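Local coordinates for protection of telomeres protein 1 (PDB 7CUI) that binds single-stranded telomeric DNA, protects the 3'-end telomeric overhang and regulates telomerase and telomere length, at residues A20-E25 with F194-V199; K50-V55 with W163-V168; D100-E105 with R190-G195. All blocks are in the same frame, centred on the assembly; numbering follows the deposited sequence.

Contact 1: residues A20-E25 with F194-V199; sequences AHVINE and FGTKIV
Ile23 and Lys197 face each other as a hydrogen-bonded antiparallel pair, and both main-chain links between them are made. Lys197 N donates a hydrogen bond to Ile23 O at 2.8 Å, almost straight at 176°. Ile23 N reaches Lys197 O at 2.9 Å. Two more bonds close the ends of the pairing. Val199 N donates to His21 O, and Glu25 N donates to Gly195 O at 2.9 Å. In both of these end bonds the donor sits above the plane of the carbonyl.

Two other main-chain oxygens have partners outside the pair of segments. Glu25 O accepts from the hydroxyl of Tyr167, and Ile198 O accepts from the side-chain amide of Asn108.

Thr196 OG1 donates back along its own segment to Phe194 O at 2.7 Å. A chi1 of -49° places this hydroxyl beside the backbone N and turns the methyl CG2 against Val22 CG1, 3.6 Å away. Val22 and Ile198 share this buried face, and both also pack on Ile134 of helix 121-135. On the face of Ile23 and Lys197 those two side chains run alongside each other; Ile23 CD1 also meets Val199 CG2 of the chain end at 3.9 Å. The charge of Lys197 is held loosely: NZ is 4.2 Å from Glu25 OE1, beyond a salt bridge, and makes a long, weak ion pair with Glu105.

In this C-terminal part of the protein, segment 20-25 is a short extra strand. It lies antiparallel on the end of strand 190-198, the last strand of an OB-fold barrel.

Contact 2: residues K50-V55 with W163-V168; sequences KHRLRV and WFDIYV
Val55 loses the most surface in this contact, chiefly its side chain against Phe164 and Ile166, while its carbonyl oxygen meets Trp163 CE3. Its methyl CG1 lies over one face of the Phe164 ring, 4.2 Å from the centroid and shifted toward the rim, a CH-pi contact. The same methyl also touches Ile166 CG2 at 3.8 Å. The main chains of Val55 and Phe164 exchange two hydrogen bonds.

Asp165 is next in burial, on the opposite face of the sheet. Its carboxylate stands between two arginines. OD2 is 3.5 Å from Arg52 NH2, and OD1 is 3.5 Å from Arg54 NE. Both oxygens lie well out of the guanidinium planes, so these salt bridges rest on charge and no N-H is aimed at the acid. The Arg54 plane stands nearly upright to the carboxylate, at 85°. Two positive groups would probably stabilise the ionised acid. The Arg52 stem, with CG anti to the backbone N (chi1 -167°), runs beside the Tyr167 ring.

Val168 closes the other end. Its CG2 reaches Leu53 CD1 at 3.7 Å, and His51 CB also lies against it. Leu53 also packs on Ile34 and Ile37 of helix 34-38.

Six main-chain hydrogen bonds join His51 to Val168, Leu53 to Ile166 and Val55 to Phe164. This is the antiparallel pairing of the first and fourth barrel strands that is typical of the OB fold.

Contact 3: residues D100-E105 with R190-G195; sequences DSDAAE and RWRGFG
Arg192 meets Asp102 in a salt bridge, with NH1 2.7 Å from Asp102 OD2. The acid oxygen lies at the edge of the guanidinium, near its plane, and the two flat groups are turned 57° apart. Bends at chi2 and chi3 swing the arginine chain round to the helix. Arg192 NE is hydrogen-bonded to the backbone of another protein chain, so the same guanidinium meets both the helix and that chain. Asp102 OD2 has a second cation, Lys169 NZ. Replacing Asp102 by an alanine removes the carboxylate and is likely to leave Arg192 NH1 and Lys169 without their shared counter-charge.

Gly193 follows. Its carbonyl oxygen lies 3.3 Å from Asp102 CB.

Phe194 comes next and offers its CB, 3.2 Å from Asp102 OD1. Its ring leads away from the helix, because CG sits between the backbone N and the carbonyl carbon (chi1 74°).

Gly195 ends the walk with its CA 4.1 Å from Glu105 OE1. Its positive phi suits glycine.

Helix 100-107 follows directly on strand 93-99, which pairs in parallel with strand 190-198 through Ile97. The helix axis runs 45° from the strand direction. Ala103 takes no part here and packs on Trp80 and Phe82 of strand 77-87 and Phe98 of strand 93-99. On its other edge strand 190-198 pairs with strand 163-171.

Contacts 1 and 3 share strand 190-198, with Phe194 and Gly195 common to both. Contact 2 lies on the next strand, 163-171. Tyr167 ties it to contact 1 through its hydroxyl, and to strand 190-198 through its carbonyl and Phe194 N. Contact 2 has the most buried residues, and pairs main chains within the barrel wall with an apolar face and a charged one. Contact 1 also pairs main chains, but at the sheet edge, where Ile23 and Val199 are exposed. Contact 3 sets helix against strand. It covers the least surface, and a salt bridge carries it in place of main-chain hydrogen bonds.

Contact 1: residues A20-E25 with F194-V199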
ATOM      1  N   ALA A  20       8.808  16.148   1.448  1.00 45.33           N
ATOM      2  CA  ALA A  20      10.220  15.820   1.394  1.00 47.04           C
ATOM      3  C   ALA A  20      10.447  14.421   1.976  1.00 46.25           C
ATOM      4  O   ALA A  20      11.516  13.840   1.781  1.00 48.24           O
ATOM      5  CB  ALA A  20      11.006  16.878   2.131  1.00 43.88           C
ATOM      6  N   HIS A  21       9.423  13.875   2.657  1.00 44.10           N
ATOM      7  CA  HIS A  21       9.573  12.656   3.442  1.00 43.31           C
ATOM      8  C   HIS A  21       9.378  11.389   2.606  1.00 42.17           C
ATOM      9  O   HIS A  21       9.496  10.288   3.138  1.00 40.24           O
ATOM     10  CB  HIS A  21       8.656  12.650   4.673  1.00 42.91           C
ATOM     11  CG  HIS A  21       9.056  13.615   5.740  1.00 44.64           C
ATOM     12  ND1 HIS A  21       8.213  14.622   6.172  1.00 45.27           N
ATOM     13  CD2 HIS A  21      10.188  13.729   6.467  1.00 45.97           C
ATOM     14  CE1 HIS A  21       8.808  15.319   7.116  1.00 47.17           C
ATOM     15  NE2 HIS A  21      10.021  14.792   7.313  1.00 47.70           N
ATOM     16  N   VAL A  22       9.073  11.540   1.310  1.00 41.92           N
ATOM     17  CA  VAL A  22       8.934  10.378   0.446  1.00 40.17           C
ATOM     18  C   VAL A  22       9.755  10.597  -0.820  1.00 43.51           C
ATOM     19  O   VAL A  22       9.513  11.541  -1.566  1.00 46.73           O
ATOM     20  CB  VAL A  22       7.456  10.059   0.138  1.00 36.73           C
ATOM     21  CG1 VAL A  22       7.316   8.945  -0.887  1.00 35.41           C
ATOM     22  CG2 VAL A  22       6.667   9.727   1.396  1.00 32.30           C
ATOM     23  N   ILE A  23      10.736   9.711  -1.030  1.00 45.41           N
ATOM     24  CA  ILE A  23      11.593   9.697  -2.206  1.00 49.32           C
ATOM     25  C   ILE A  23      11.183   8.521  -3.093  1.00 49.48           C
ATOM     26  O   ILE A  23      10.752   7.480  -2.604  1.00 48.29           O
ATOM     27  CB  ILE A  23      13.075   9.616  -1.783  1.00 51.03           C
ATOM     28  CG1 ILE A  23      13.608  10.979  -1.340  1.00 54.81           C
ATOM     29  CG2 ILE A  23      13.939   9.006  -2.874  1.00 53.98           C
ATOM     30  CD1 ILE A  23      15.022  10.941  -0.794  1.00 64.83           C
ATOM     31  N   ASN A  24      11.333   8.696  -4.409  1.00 49.11           N
ATOM     32  CA  ASN A  24      11.060   7.649  -5.377  1.00 48.40           C
ATOM     33  C   ASN A  24      12.364   7.208  -6.039  1.00 52.54           C
ATOM     34  O   ASN A  24      13.350   7.945  -6.039  1.00 49.70           O
ATOM     35  CB  ASN A  24      10.017   8.106  -6.398  1.00 48.07           C
ATOM     36  CG  ASN A  24       8.661   8.356  -5.773  1.00 48.65           C
ATOM     37  OD1 ASN A  24       7.844   7.444  -5.671  1.00 48.43           O
ATOM     38  ND2 ASN A  24       8.412   9.587  -5.352  1.00 46.46           N
ATOM     39  N   GLU A  25      12.355   5.989  -6.593  1.00 53.72           N
ATOM     40  CA  GLU A  25      13.488   5.425  -7.309  1.00 59.95           C
ATOM     41  C   GLU A  25      13.573   6.084  -8.683  1.00 60.34           C
ATOM     42  O   GLU A  25      12.547   6.477  -9.231  1.00 52.79           O
ATOM     43  CB  GLU A  25      13.292   3.916  -7.473  1.00 61.61           C
ATOM     44  CG  GLU A  25      14.506   3.094  -7.075  1.00 73.48           C
ATOM     45  CD  GLU A  25      14.971   3.269  -5.636  1.00 80.02           C
ATOM     46  OE1 GLU A  25      14.116   3.523  -4.761  1.00 83.17           O
ATOM     47  OE2 GLU A  25      16.191   3.156  -5.395  1.00 87.12           O
ATOM     48  N   PHE A 194       5.855   0.059  -5.183  1.00 33.80           N
ATOM     49  CA  PHE A 194       7.282  -0.223  -5.235  1.00 36.58           C
ATOM     50  C   PHE A 194       8.059   1.061  -5.526  1.00 37.66           C
ATOM     51  O   PHE A 194       7.473   2.077  -5.897  1.00 38.60           O
ATOM     52  CB  PHE A 194       7.585  -1.280  -6.302  1.00 38.39           C
ATOM     53  CG  PHE A 194       7.488  -0.776  -7.720  1.00 40.39           C
ATOM     54  CD1 PHE A 194       6.265  -0.724  -8.373  1.00 40.04           C
ATOM     55  CD2 PHE A 194       8.621  -0.344  -8.397  1.00 41.76           C
ATOM     56  CE1 PHE A 194       6.180  -0.258  -9.675  1.00 44.78           C
ATOM     57  CE2 PHE A 194       8.535   0.127  -9.697  1.00 44.49           C
ATOM     58  CZ  PHE A 194       7.314   0.167 -10.335  1.00 48.38           C
ATOM     59  N   GLY A 195       9.387   0.986  -5.364  1.00 40.65           N
ATOM     60  CA  GLY A 195      10.305   2.054  -5.734  1.00 42.27           C
ATOM     61  C   GLY A 195      10.004   3.364  -5.010  1.00 41.48           C
ATOM     62  O   GLY A 195      10.114   4.443  -5.589  1.00 44.57           O
ATOM     63  N   THR A 196       9.620   3.252  -3.738  1.00 39.30           N
ATOM     64  CA  THR A 196       9.145   4.384  -2.962  1.00 38.23           C
ATOM     65  C   THR A 196       9.619   4.213  -1.523  1.00 37.95           C
ATOM     66  O   THR A 196       9.326   3.191  -0.908  1.00 38.77           O
ATOM     67  CB  THR A 196       7.611   4.451  -3.015  1.00 36.77           C
ATOM     68  OG1 THR A 196       7.189   4.336  -4.374  1.00 37.38           O
ATOM     69  CG2 THR A 196       7.035   5.711  -2.403  1.00 35.11           C
ATOM     70  N   LYS A 197      10.351   5.205  -0.997  1.00 36.42           N
ATOM     71  CA  LYS A 197      10.919   5.081   0.338  1.00 40.59           C
ATOM     72  C   LYS A 197      10.584   6.305   1.191  1.00 40.80           C
ATOM     73  O   LYS A 197      10.579   7.428   0.694  1.00 39.99           O
ATOM     74  CB  LYS A 197      12.415   4.741   0.293  1.00 44.05           C
ATOM     75  CG  LYS A 197      13.322   5.760  -0.377  1.00 52.13           C
ATOM     76  CD  LYS A 197      14.797   5.559  -0.066  1.00 58.83           C
ATOM     77  CE  LYS A 197      15.543   4.731  -1.093  1.00 63.55           C
ATOM     78  NZ  LYS A 197      15.444   3.284  -0.797  1.00 67.94           N
ATOM     79  N   ILE A 198      10.286   6.061   2.477  1.00 37.73           N
ATOM     80  CA  ILE A 198      10.074   7.109   3.466  1.00 36.14           C
ATOM     81  C   ILE A 198      11.438   7.554   3.985  1.00 39.77           C
ATOM     82  O   ILE A 198      12.294   6.723   4.275  1.00 42.30           O
ATOM     83  CB  ILE A 198       9.145   6.640   4.610  1.00 32.05           C
ATOM     84  CG1 ILE A 198       7.777   6.184   4.093  1.00 29.93           C
ATOM     85  CG2 ILE A 198       8.998   7.717   5.678  1.00 28.88           C
ATOM     86  CD1 ILE A 198       6.940   5.446   5.119  1.00 27.17           C
ATOM     87  N   VAL A 199      11.622   8.872   4.104  1.00 43.40           N
ATOM     88  CA  VAL A 199      12.922   9.448   4.406  1.00 47.46           C
ATOM     89  C   VAL A 199      12.773  10.570   5.442  1.00 50.68           C
ATOM     90  O   VAL A 199      11.630  10.794   5.887  1.00 50.26           O
ATOM     91  CB  VAL A 199      13.605   9.944   3.118  1.00 49.35           C
ATOM     92  CG1 VAL A 199      14.651  11.008   3.402  1.00 54.11           C
ATOM     93  CG2 VAL A 199      14.206   8.790   2.332  1.00 46.72           C
TER

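Contact 2: residues K50-V55 with W163-V168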
ATOM      1  N   LYS A  50       2.678  -0.603 -15.530  1.00 62.21           N
ATOM      2  CA  LYS A  50       3.544   0.053 -14.565  1.00 58.88           C
ATOM      3  C   LYS A  50       3.243   1.551 -14.613  1.00 59.48           C
ATOM      4  O   LYS A  50       3.555   2.207 -15.604  1.00 60.70           O
ATOM      5  CB  LYS A  50       4.999  -0.230 -14.960  1.00 58.11           C
ATOM      6  CG  LYS A  50       5.968  -0.625 -13.853  1.00 58.86           C
ATOM      7  CD  LYS A  50       7.166  -1.385 -14.403  1.00 62.12           C
ATOM      8  CE  LYS A  50       8.093  -1.964 -13.353  1.00 67.36           C
ATOM      9  NZ  LYS A  50       9.337  -1.172 -13.207  1.00 76.88           N
ATOM     10  N   HIS A  51       2.609   2.080 -13.555  1.00 56.55           N
ATOM     11  CA  HIS A  51       2.112   3.453 -13.550  1.00 58.62           C
ATOM     12  C   HIS A  51       2.777   4.287 -12.456  1.00 53.70           C
ATOM     13  O   HIS A  51       3.405   3.756 -11.544  1.00 52.93           O
ATOM     14  CB  HIS A  51       0.589   3.511 -13.345  1.00 58.86           C
ATOM     15  CG  HIS A  51      -0.201   2.503 -14.109  1.00 64.28           C
ATOM     16  ND1 HIS A  51      -0.608   2.708 -15.415  1.00 63.03           N
ATOM     17  CD2 HIS A  51      -0.689   1.298 -13.743  1.00 64.43           C
ATOM     18  CE1 HIS A  51      -1.302   1.668 -15.823  1.00 65.30           C
ATOM     19  NE2 HIS A  51      -1.367   0.788 -14.816  1.00 67.53           N
ATOM     20  N   ARG A  52       2.580   5.608 -12.545  1.00 51.15           N
ATOM     21  CA  ARG A  52       3.088   6.576 -11.586  1.00 48.73           C
ATOM     22  C   ARG A  52       1.947   7.507 -11.193  1.00 46.76           C
ATOM     23  O   ARG A  52       1.228   8.000 -12.056  1.00 45.46           O
ATOM     24  CB  ARG A  52       4.199   7.404 -12.236  1.00 52.23           C
ATOM     25  CG  ARG A  52       5.022   8.235 -11.266  1.00 55.12           C
ATOM     26  CD  ARG A  52       6.193   8.853 -12.004  1.00 61.56           C
ATOM     27  NE  ARG A  52       6.125  10.304 -12.022  1.00 70.17           N
ATOM     28  CZ  ARG A  52       6.849  11.088 -11.234  1.00 73.73           C
ATOM     29  NH1 ARG A  52       7.701  10.556 -10.374  1.00 78.27           N
ATOM     30  NH2 ARG A  52       6.719  12.400 -11.312  1.00 78.90           N
ATOM     31  N   LEU A  53       1.786   7.747  -9.887  1.00 41.43           N
ATOM     32  CA  LEU A  53       0.663   8.537  -9.406  1.00 44.66           C
ATOM     33  C   LEU A  53       1.129   9.545  -8.360  1.00 43.02           C
ATOM     34  O   LEU A  53       2.079   9.285  -7.629  1.00 43.88           O
ATOM     35  CB  LEU A  53      -0.396   7.611  -8.801  1.00 44.51           C
ATOM     36  CG  LEU A  53      -0.832   6.433  -9.664  1.00 47.54           C
ATOM     37  CD1 LEU A  53      -0.140   5.171  -9.200  1.00 49.81           C
ATOM     38  CD2 LEU A  53      -2.332   6.246  -9.584  1.00 51.46           C
ATOM     39  N   ARG A  54       0.445  10.694  -8.310  1.00 41.94           N
ATOM     40  CA  ARG A  54       0.602  11.657  -7.234  1.00 42.86           C
ATOM     41  C   ARG A  54      -0.631  11.544  -6.345  1.00 42.01           C
ATOM     42  O   ARG A  54      -1.750  11.788  -6.801  1.00 41.60           O
ATOM     43  CB  ARG A  54       0.779  13.078  -7.780  1.00 43.82           C
ATOM     44  CG  ARG A  54       1.292  14.065  -6.743  1.00 48.16           C
ATOM     45  CD  ARG A  54       1.641  15.426  -7.303  1.00 54.55           C
ATOM     46  NE  ARG A  54       2.525  15.336  -8.459  1.00 63.84           N
ATOM     47  CZ  ARG A  54       3.767  15.801  -8.509  1.00 66.85           C
ATOM     48  NH1 ARG A  54       4.294  16.410  -7.461  1.00 73.15           N
ATOM     49  NH2 ARG A  54       4.477  15.662  -9.614  1.00 70.07           N
ATOM     50  N   VAL A  55      -0.407  11.183  -5.075  1.00 37.08           N
ATOM     51  CA  VAL A  55      -1.445  10.490  -4.332  1.00 35.56           C
ATOM     52  C   VAL A  55      -1.454  10.907  -2.860  1.00 33.65           C
ATOM     53  O   VAL A  55      -0.505  11.508  -2.356  1.00 34.92           O
ATOM     54  CB  VAL A  55      -1.295   8.968  -4.542  1.00 35.39           C
ATOM     55  CG1 VAL A  55      -0.672   8.238  -3.360  1.00 32.26           C
ATOM     56  CG2 VAL A  55      -2.593   8.326  -4.993  1.00 37.56           C
ATOM     57  N   TRP A 163       0.864  14.495   0.409  1.00 32.20           N
ATOM     58  CA  TRP A 163       0.927  14.110  -0.992  1.00 32.81           C
ATOM     59  C   TRP A 163       2.311  13.560  -1.312  1.00 33.23           C
ATOM     60  O   TRP A 163       3.313  14.099  -0.841  1.00 34.92           O
ATOM     61  CB  TRP A 163       0.645  15.322  -1.888  1.00 32.95           C
ATOM     62  CG  TRP A 163      -0.789  15.739  -1.909  1.00 32.24           C
ATOM     63  CD1 TRP A 163      -1.380  16.669  -1.109  1.00 32.31           C
ATOM     64  CD2 TRP A 163      -1.821  15.230  -2.774  1.00 32.77           C
ATOM     65  NE1 TRP A 163      -2.707  16.784  -1.418  1.00 33.36           N
ATOM     66  CE2 TRP A 163      -3.008  15.916  -2.435  1.00 33.72           C
ATOM     67  CE3 TRP A 163      -1.863  14.276  -3.801  1.00 31.05           C
ATOM     68  CZ2 TRP A 163      -4.217  15.669  -3.088  1.00 34.16           C
ATOM     69  CZ3 TRP A 163      -3.059  14.032  -4.443  1.00 30.24           C
ATOM     70  CH2 TRP A 163      -4.221  14.722  -4.090  1.00 32.20           C
ATOM     71  N   PHE A 164       2.349  12.510  -2.144  1.00 32.13           N
ATOM     72  CA  PHE A 164       3.602  11.905  -2.569  1.00 33.80           C
ATOM     73  C   PHE A 164       3.393  11.163  -3.885  1.00 35.22           C
ATOM     74  O   PHE A 164       2.267  10.795  -4.224  1.00 35.30           O
ATOM     75  CB  PHE A 164       4.183  11.000  -1.475  1.00 32.95           C
ATOM     76  CG  PHE A 164       3.297   9.853  -1.053  1.00 32.57           C
ATOM     77  CD1 PHE A 164       2.340  10.019  -0.058  1.00 31.03           C
ATOM     78  CD2 PHE A 164       3.405   8.608  -1.658  1.00 32.92           C
ATOM     79  CE1 PHE A 164       1.513   8.972   0.321  1.00 31.26           C
ATOM     80  CE2 PHE A 164       2.582   7.556  -1.272  1.00 33.45           C
ATOM     81  CZ  PHE A 164       1.640   7.738  -0.281  1.00 32.61           C
ATOM     82  N   ASP A 165       4.492  10.975  -4.625  1.00 39.08           N
ATOM     83  CA  ASP A 165       4.468  10.177  -5.840  1.00 42.22           C
ATOM     84  C   ASP A 165       4.638   8.712  -5.456  1.00 41.27           C
ATOM     85  O   ASP A 165       5.383   8.396  -4.531  1.00 44.64           O
ATOM     86  CB  ASP A 165       5.514  10.651  -6.852  1.00 46.51           C
ATOM     87  CG  ASP A 165       5.172  11.978  -7.510  1.00 51.34           C
ATOM     88  OD1 ASP A 165       3.970  12.283  -7.625  1.00 51.52           O
ATOM     89  OD2 ASP A 165       6.113  12.697  -7.902  1.00 58.14           O
ATOM     90  N   ILE A 166       3.927   7.829  -6.167  1.00 42.07           N
ATOM     91  CA  ILE A 166       3.927   6.399  -5.892  1.00 41.76           C
ATOM     92  C   ILE A 166       4.025   5.654  -7.222  1.00 40.52           C
ATOM     93  O   ILE A 166       3.392   6.053  -8.196  1.00 39.34           O
ATOM     94  CB  ILE A 166       2.655   6.009  -5.101  1.00 40.23           C
ATOM     95  CG1 ILE A 166       2.667   4.557  -4.618  1.00 41.09           C
ATOM     96  CG2 ILE A 166       1.398   6.303  -5.904  1.00 41.36           C
ATOM     97  CD1 ILE A 166       3.829   4.221  -3.724  1.00 45.59           C
ATOM     98  N   TYR A 167       4.840   4.591  -7.257  1.00 41.11           N
ATOM     99  CA  TYR A 167       4.852   3.687  -8.398  1.00 42.61           C
ATOM    100  C   TYR A 167       4.040   2.446  -8.051  1.00 43.05           C
ATOM    101  O   TYR A 167       4.174   1.907  -6.955  1.00 45.57           O
ATOM    102  CB  TYR A 167       6.264   3.215  -8.744  1.00 44.37           C
ATOM    103  CG  TYR A 167       7.290   4.280  -9.034  1.00 46.88           C
ATOM    104  CD1 TYR A 167       6.928   5.546  -9.462  1.00 48.80           C
ATOM    105  CD2 TYR A 167       8.642   3.998  -8.921  1.00 50.18           C
ATOM    106  CE1 TYR A 167       7.881   6.515  -9.739  1.00 52.03           C
ATOM    107  CE2 TYR A 167       9.608   4.951  -9.197  1.00 52.70           C
ATOM    108  CZ  TYR A 167       9.226   6.215  -9.609  1.00 51.72           C
ATOM    109  OH  TYR A 167      10.175   7.158  -9.878  1.00 53.84           O
ATOM    110  N   VAL A 168       3.214   1.989  -8.995  1.00 43.19           N
ATOM    111  CA  VAL A 168       2.444   0.769  -8.801  1.00 41.40           C
ATOM    112  C   VAL A 168       2.684  -0.165  -9.981  1.00 44.04           C
ATOM    113  O   VAL A 168       2.794   0.283 -11.120  1.00 44.37           O
ATOM    114  CB  VAL A 168       0.940   1.038  -8.589  1.00 39.17           C
ATOM    115  CG1 VAL A 168       0.683   1.939  -7.390  1.00 35.97           C
ATOM    116  CG2 VAL A 168       0.252   1.577  -9.837  1.00 38.70           C
TER

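Contact 3: residues D100-E105 with R190-G195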
ATOM      1  N   ASP A 100       6.321  -7.579   1.439  1.00 30.34           N
ATOM      2  CA  ASP A 100       7.683  -8.088   1.508  1.00 32.37           C
ATOM      3  C   ASP A 100       8.702  -6.973   1.250  1.00 32.26           C
ATOM      4  O   ASP A 100       8.706  -5.967   1.954  1.00 32.29           O
ATOM      5  CB  ASP A 100       7.851  -9.329   0.624  1.00 34.80           C
ATOM      6  CG  ASP A 100       8.967 -10.256   1.074  1.00 37.60           C
ATOM      7  OD1 ASP A 100       9.692  -9.892   2.029  1.00 38.64           O
ATOM      8  OD2 ASP A 100       9.101 -11.340   0.469  1.00 42.75           O
ATOM      9  N   SER A 101       9.554  -7.151   0.230  1.00 34.05           N
ATOM     10  CA  SER A 101      10.687  -6.266  -0.015  1.00 34.70           C
ATOM     11  C   SER A 101      10.253  -4.856  -0.428  1.00 34.33           C
ATOM     12  O   SER A 101      10.981  -3.896  -0.178  1.00 33.34           O
ATOM     13  CB  SER A 101      11.654  -6.865  -1.006  1.00 35.25           C
ATOM     14  OG  SER A 101      10.973  -7.266  -2.183  1.00 35.83           O
ATOM     15  N   ASP A 102       9.073  -4.734  -1.051  1.00 33.34           N
ATOM     16  CA  ASP A 102       8.558  -3.434  -1.451  1.00 34.52           C
ATOM     17  C   ASP A 102       8.099  -2.652  -0.220  1.00 34.13           C
ATOM     18  O   ASP A 102       8.285  -1.438  -0.149  1.00 33.25           O
ATOM     19  CB  ASP A 102       7.463  -3.571  -2.511  1.00 36.58           C
ATOM     20  CG  ASP A 102       7.981  -3.967  -3.887  1.00 39.10           C
ATOM     21  OD1 ASP A 102       9.019  -3.411  -4.315  1.00 42.30           O
ATOM     22  OD2 ASP A 102       7.341  -4.830  -4.529  1.00 38.62           O
ATOM     23  N   ALA A 103       7.508  -3.367   0.746  1.00 35.06           N
ATOM     24  CA  ALA A 103       7.086  -2.778   2.007  1.00 33.57           C
ATOM     25  C   ALA A 103       8.307  -2.392   2.837  1.00 33.69           C
ATOM     26  O   ALA A 103       8.293  -1.365   3.508  1.00 35.72           O
ATOM     27  CB  ALA A 103       6.178  -3.723   2.750  1.00 32.66           C
ATOM     28  N   ALA A 104       9.362  -3.216   2.771  1.00 32.60           N
ATOM     29  CA  ALA A 104      10.625  -2.902   3.423  1.00 31.60           C
ATOM     30  C   ALA A 104      11.237  -1.643   2.808  1.00 33.39           C
ATOM     31  O   ALA A 104      11.798  -0.819   3.528  1.00 34.83           O
ATOM     32  CB  ALA A 104      11.569  -4.079   3.357  1.00 28.22           C
ATOM     33  N   GLU A 105      11.117  -1.510   1.480  1.00 35.03           N
ATOM     34  CA  GLU A 105      11.588  -0.344   0.748  1.00 37.56           C
ATOM     35  C   GLU A 105      10.896   0.917   1.273  1.00 35.21           C
ATOM     36  O   GLU A 105      11.561   1.907   1.571  1.00 35.31           O
ATOM     37  CB  GLU A 105      11.358  -0.539  -0.754  1.00 41.18           C
ATOM     38  CG  GLU A 105      11.739   0.662  -1.602  1.00 47.52           C
ATOM     39  CD  GLU A 105      13.173   0.678  -2.098  1.00 54.44           C
ATOM     40  OE1 GLU A 105      13.435   1.371  -3.101  1.00 59.03           O
ATOM     41  OE2 GLU A 105      14.020  -0.005  -1.486  1.00 61.81           O
ATOM     42  N   ARG A 190      -4.751  -6.686  -9.308  1.00 49.76           N
ATOM     43  CA  ARG A 190      -4.200  -6.156  -8.071  1.00 47.45           C
ATOM     44  C   ARG A 190      -3.122  -5.131  -8.419  1.00 45.04           C
ATOM     45  O   ARG A 190      -2.515  -5.204  -9.486  1.00 44.79           O
ATOM     46  CB  ARG A 190      -3.588  -7.288  -7.236  1.00 46.44           C
ATOM     47  CG  ARG A 190      -4.460  -7.815  -6.104  1.00 47.00           C
ATOM     48  CD  ARG A 190      -5.913  -8.029  -6.476  1.00 52.50           C
ATOM     49  NE  ARG A 190      -6.681  -8.772  -5.491  1.00 56.88           N
ATOM     50  CZ  ARG A 190      -7.935  -9.170  -5.669  1.00 61.16           C
ATOM     51  NH1 ARG A 190      -8.566  -8.894  -6.799  1.00 62.65           N
ATOM     52  NH2 ARG A 190      -8.553  -9.849  -4.718  1.00 66.29           N
ATOM     53  N   TRP A 191      -2.890  -4.182  -7.505  1.00 41.20           N
ATOM     54  CA  TRP A 191      -1.820  -3.207  -7.649  1.00 39.25           C
ATOM     55  C   TRP A 191      -0.851  -3.319  -6.478  1.00 37.68           C
ATOM     56  O   TRP A 191      -1.267  -3.486  -5.333  1.00 37.99           O
ATOM     57  CB  TRP A 191      -2.377  -1.786  -7.748  1.00 38.45           C
ATOM     58  CG  TRP A 191      -3.205  -1.569  -8.972  1.00 39.59           C
ATOM     59  CD1 TRP A 191      -2.792  -1.059 -10.168  1.00 40.13           C
ATOM     60  CD2 TRP A 191      -4.598  -1.888  -9.123  1.00 40.85           C
ATOM     61  NE1 TRP A 191      -3.836  -1.031 -11.052  1.00 42.58           N
ATOM     62  CE2 TRP A 191      -4.958  -1.530 -10.441  1.00 42.87           C
ATOM     63  CE3 TRP A 191      -5.573  -2.433  -8.280  1.00 40.96           C
ATOM     64  CZ2 TRP A 191      -6.254  -1.701 -10.926  1.00 44.29           C
ATOM     65  CZ3 TRP A 191      -6.853  -2.604  -8.761  1.00 42.52           C
ATOM     66  CH2 TRP A 191      -7.188  -2.240 -10.067  1.00 44.49           C
ATOM     67  N   ARG A 192       0.441  -3.176  -6.782  1.00 37.60           N
ATOM     68  CA  ARG A 192       1.492  -3.322  -5.792  1.00 35.82           C
ATOM     69  C   ARG A 192       2.427  -2.117  -5.844  1.00 35.27           C
ATOM     70  O   ARG A 192       2.993  -1.815  -6.891  1.00 37.24           O
ATOM     71  CB  ARG A 192       2.252  -4.625  -6.049  1.00 36.41           C
ATOM     72  CG  ARG A 192       1.811  -5.777  -5.160  1.00 36.79           C
ATOM     73  CD  ARG A 192       2.966  -6.188  -4.277  1.00 35.34           C
ATOM     74  NE  ARG A 192       3.509  -7.476  -4.676  1.00 37.42           N
ATOM     75  CZ  ARG A 192       4.791  -7.822  -4.612  1.00 37.43           C
ATOM     76  NH1 ARG A 192       5.703  -6.961  -4.192  1.00 35.92           N
ATOM     77  NH2 ARG A 192       5.158  -9.034  -4.985  1.00 41.17           N
ATOM     78  N   GLY A 193       2.587  -1.442  -4.699  1.00 33.10           N
ATOM     79  CA  GLY A 193       3.528  -0.339  -4.590  1.00 32.18           C
ATOM     80  C   GLY A 193       4.969  -0.824  -4.703  1.00 33.29           C
ATOM     81  O   GLY A 193       5.261  -1.973  -4.366  1.00 33.88           O
ATOM     82  N   PHE A 194       5.855   0.059  -5.183  1.00 33.80           N
ATOM     83  CA  PHE A 194       7.282  -0.223  -5.235  1.00 36.58           C
ATOM     84  C   PHE A 194       8.059   1.061  -5.526  1.00 37.66           C
ATOM     85  O   PHE A 194       7.473   2.077  -5.897  1.00 38.60           O
ATOM     86  CB  PHE A 194       7.585  -1.280  -6.302  1.00 38.39           C
ATOM     87  CG  PHE A 194       7.488  -0.776  -7.720  1.00 40.39           C
ATOM     88  CD1 PHE A 194       6.265  -0.724  -8.373  1.00 40.04           C
ATOM     89  CD2 PHE A 194       8.621  -0.344  -8.397  1.00 41.76           C
ATOM     90  CE1 PHE A 194       6.180  -0.258  -9.675  1.00 44.78           C
ATOM     91  CE2 PHE A 194       8.535   0.127  -9.697  1.00 44.49           C
ATOM     92  CZ  PHE A 194       7.314   0.167 -10.335  1.00 48.38           C
ATOM     93  N   GLY A 195       9.387   0.986  -5.364  1.00 40.65           N
ATOM     94  CA  GLY A 195      10.305   2.054  -5.734  1.00 42.27           C
ATOM     95  C   GLY A 195      10.004   3.364  -5.010  1.00 41.48           C
ATOM     96  O   GLY A 195      10.114   4.443  -5.589  1.00 44.57           O
TER